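Long-range contact in dual function macrocyclase-peptidase POPB (PDB 5N4B), which cleaves peptide bonds on the C-terminal side of proline and macrocyclises the resulting peptide in the biosynthesis of the amanitin toxins: residues Asp196-Phe201 with Lys213-Gln218. The protein carries 1 engineered substitution. Residues are numbered along the deposited sequence; the frame is centred on the assembly and turned at random.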
loop_
_atom_site.group_PDB
_atom_site.type_symbol
_atom_site.label_atom_id
_atom_site.label_comp_id
_atom_site.label_asym_id
_atom_site.label_seq_id
_atom_site.Cartn_x
_atom_site.Cartn_y
_atom_site.Cartn_z
ATOM N N ASP A 196 -30.039 3.273 0.102
ATOM C CA ASP A 196 -29.129 2.612 -0.834
ATOM C C ASP A 196 -28.127 1.752 -0.076
ATOM O O ASP A 196 -27.496 2.224 0.861
ATOM C CB ASP A 196 -28.329 3.659 -1.596
ATOM C CG ASP A 196 -29.189 4.613 -2.425
ATOM O OD1 ASP A 196 -30.281 5.009 -1.967
ATOM O OD2 ASP A 196 -28.733 5.016 -3.529
ATOM N N GLU A 197 -27.930 0.514 -0.513
ATOM C CA GLU A 197 -26.940 -0.371 0.079
ATOM C C GLU A 197 -26.305 -1.182 -1.041
ATOM O O GLU A 197 -26.923 -2.091 -1.596
ATOM C CB GLU A 197 -27.584 -1.271 1.132
ATOM C CG GLU A 197 -26.584 -2.193 1.789
ATOM C CD GLU A 197 -27.156 -2.912 3.001
ATOM O OE1 GLU A 197 -28.147 -3.654 2.813
ATOM O OE2 GLU A 197 -26.663 -2.674 4.134
ATOM N N VAL A 198 -25.085 -0.844 -1.395
ATOM C CA VAL A 198 -24.424 -1.409 -2.558
ATOM C C VAL A 198 -23.390 -2.430 -2.069
ATOM O O VAL A 198 -22.273 -2.069 -1.674
ATOM C CB VAL A 198 -23.815 -0.290 -3.408
ATOM C CG1 VAL A 198 -23.079 -0.841 -4.583
ATOM C CG2 VAL A 198 -24.902 0.667 -3.861
ATOM N N LYS A 199 -23.754 -3.698 -2.053
ATOM C CA LYS A 199 -22.957 -4.769 -1.478
ATOM C C LYS A 199 -21.979 -5.341 -2.499
ATOM O O LYS A 199 -22.067 -5.119 -3.723
ATOM C CB LYS A 199 -23.882 -5.882 -0.980
ATOM C CG LYS A 199 -24.710 -5.417 0.237
ATOM C CD LYS A 199 -25.651 -6.509 0.746
ATOM C CE LYS A 199 -24.887 -7.730 1.276
ATOM N NZ LYS A 199 -24.084 -7.532 2.514
ATOM N N TRP A 200 -21.014 -6.094 -1.968
ATOM C CA TRP A 200 -20.110 -6.940 -2.742
ATOM C C TRP A 200 -19.029 -6.156 -3.467
ATOM O O TRP A 200 -18.439 -6.618 -4.426
ATOM C CB TRP A 200 -20.880 -7.878 -3.710
ATOM C CG TRP A 200 -21.958 -8.629 -2.978
ATOM C CD1 TRP A 200 -23.303 -8.435 -3.082
ATOM C CD2 TRP A 200 -21.773 -9.643 -2.013
ATOM N NE1 TRP A 200 -23.961 -9.266 -2.232
ATOM C CE2 TRP A 200 -23.050 -10.015 -1.549
ATOM C CE3 TRP A 200 -20.649 -10.283 -1.485
ATOM C CZ2 TRP A 200 -23.238 -11.033 -0.608
ATOM C CZ3 TRP A 200 -20.836 -11.258 -0.527
ATOM C CH2 TRP A 200 -22.133 -11.628 -0.106
ATOM N N PHE A 201 -18.723 -4.959 -2.960
ATOM C CA PHE A 201 -17.767 -4.049 -3.565
ATOM C C PHE A 201 -16.349 -4.428 -3.157
ATOM O O PHE A 201 -16.050 -4.630 -1.964
ATOM C CB PHE A 201 -18.092 -2.627 -3.082
ATOM C CG PHE A 201 -17.029 -1.575 -3.373
ATOM C CD1 PHE A 201 -16.616 -1.334 -4.644
ATOM C CD2 PHE A 201 -16.498 -0.803 -2.360
ATOM C CE1 PHE A 201 -15.632 -0.367 -4.908
ATOM C CE2 PHE A 201 -15.557 0.177 -2.614
ATOM C CZ PHE A 201 -15.140 0.405 -3.883
ATOM N N LYS A 213 -25.500 11.662 -10.873
ATOM C CA LYS A 213 -26.672 10.817 -10.701
ATOM C C LYS A 213 -26.334 9.472 -10.082
ATOM O O LYS A 213 -27.224 8.779 -9.593
ATOM C CB LYS A 213 -27.333 10.581 -12.074
ATOM C CG LYS A 213 -27.890 11.835 -12.729
ATOM C CD LYS A 213 -28.554 11.473 -14.045
ATOM C CE LYS A 213 -29.319 12.649 -14.658
ATOM N NZ LYS A 213 -29.679 12.289 -16.076
ATOM N N GLY A 214 -25.073 9.078 -10.131
ATOM C CA GLY A 214 -24.711 7.742 -9.698
ATOM C C GLY A 214 -23.216 7.563 -9.827
ATOM O O GLY A 214 -22.493 8.466 -10.257
ATOM N N PHE A 215 -22.784 6.350 -9.527
ATOM C CA PHE A 215 -21.378 6.029 -9.564
ATOM C C PHE A 215 -21.113 4.615 -10.014
ATOM O O PHE A 215 -21.927 3.706 -9.853
ATOM C CB PHE A 215 -20.707 6.261 -8.194
ATOM C CG PHE A 215 -21.375 5.566 -7.047
ATOM C CD1 PHE A 215 -21.106 4.233 -6.783
ATOM C CD2 PHE A 215 -22.259 6.239 -6.228
ATOM C CE1 PHE A 215 -21.741 3.570 -5.717
ATOM C CE2 PHE A 215 -22.887 5.571 -5.186
ATOM C CZ PHE A 215 -22.635 4.242 -4.959
ATOM N N LEU A 216 -19.958 4.457 -10.605
ATOM C CA LEU A 216 -19.462 3.149 -11.002
ATOM C C LEU A 216 -18.635 2.555 -9.880
ATOM O O LEU A 216 -17.912 3.267 -9.168
ATOM C CB LEU A 216 -18.600 3.221 -12.272
ATOM C CG LEU A 216 -19.413 3.649 -13.505
ATOM C CD1 LEU A 216 -19.191 5.087 -13.813
ATOM C CD2 LEU A 216 -19.157 2.807 -14.641
ATOM N N TYR A 217 -18.702 1.237 -9.757
ATOM C CA TYR A 217 -18.025 0.454 -8.729
ATOM C C TYR A 217 -17.918 -0.989 -9.211
ATOM O O TYR A 217 -18.782 -1.484 -9.939
ATOM C CB TYR A 217 -18.800 0.530 -7.410
ATOM C CG TYR A 217 -20.101 -0.221 -7.438
ATOM C CD1 TYR A 217 -21.241 0.298 -8.064
ATOM C CD2 TYR A 217 -20.163 -1.489 -6.938
ATOM C CE1 TYR A 217 -22.399 -0.432 -8.139
ATOM C CE2 TYR A 217 -21.323 -2.238 -7.027
ATOM C CZ TYR A 217 -22.429 -1.717 -7.646
ATOM O OH TYR A 217 -23.595 -2.486 -7.750
ATOM N N GLN A 218 -16.858 -1.668 -8.777
ATOM C CA GLN A 218 -16.664 -3.076 -9.092
ATOM C C GLN A 218 -17.277 -3.936 -7.999
ATOM O O GLN A 218 -17.045 -3.717 -6.803
ATOM C CB GLN A 218 -15.199 -3.412 -9.247
ATOM C CG GLN A 218 -14.992 -4.904 -9.554
ATOM C CD GLN A 218 -13.587 -5.155 -9.978
ATOM O OE1 GLN A 218 -13.329 -5.402 -11.146
ATOM N NE2 GLN A 218 -12.638 -5.021 -9.057
#
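Val198 lays one methyl over the phenol ring of Tyr217, toward its hydroxyl end, and this is the tight heart of the contact. CG1 of Val198 lies over one face of the ring, 3.5 Å from the centroid of Tyr217 and 23° off the ring normal, a close CH-pi contact. Val198 CG1 sits 3.3 Å from both CZ and CE2 of Tyr217. The valine gets it there by holding CG1 anti to the backbone N (chi1 178°), while its other methyl turns to Phe215, where Val198 CG2 meets Phe215 CZ more loosely at 4.4 Å. On the tyrosine side, chi1 of 71° tucks CG between the backbone N and carbonyl carbon and sends the ring across to Val198. Its OH is hydrogen-bonded to Asp249 and Gln246, so the buried hydroxyl is satisfied and the far end of the ring is held by two hydrogen bonds.

Further along, Phe201 slants past the base of the same tyrosine, its CD1 4.0 Å from Tyr217 CB. The carbonyl O of Gln218 lies at the edge of the Phe201 ring, 3.2 Å from CD1, and also receives a CA-H...O contact from Phe201 CA at 3.3 Å. No hydrogen bond joins the two segments, though Trp200 makes a backbone one with Tyr220, just past Gln218. Packing thins toward Lys199 and Trp200, both partly exposed: Lys199 points its CB away from 213-218 and the indole swings off, leaving mainly backbone near the partner strand.

Trp200 and Phe201 form a G1 beta bulge opposite Ser170, where the chain turns a corner at Trp200. The contact joins the outermost strand of one four-stranded antiparallel sheet to the second strand of the next: face-to-face packing of consecutive blades in the prolyl oligopeptidase beta-propeller, with the Phe201 side chain about 7 Å from that of the catalytic His699.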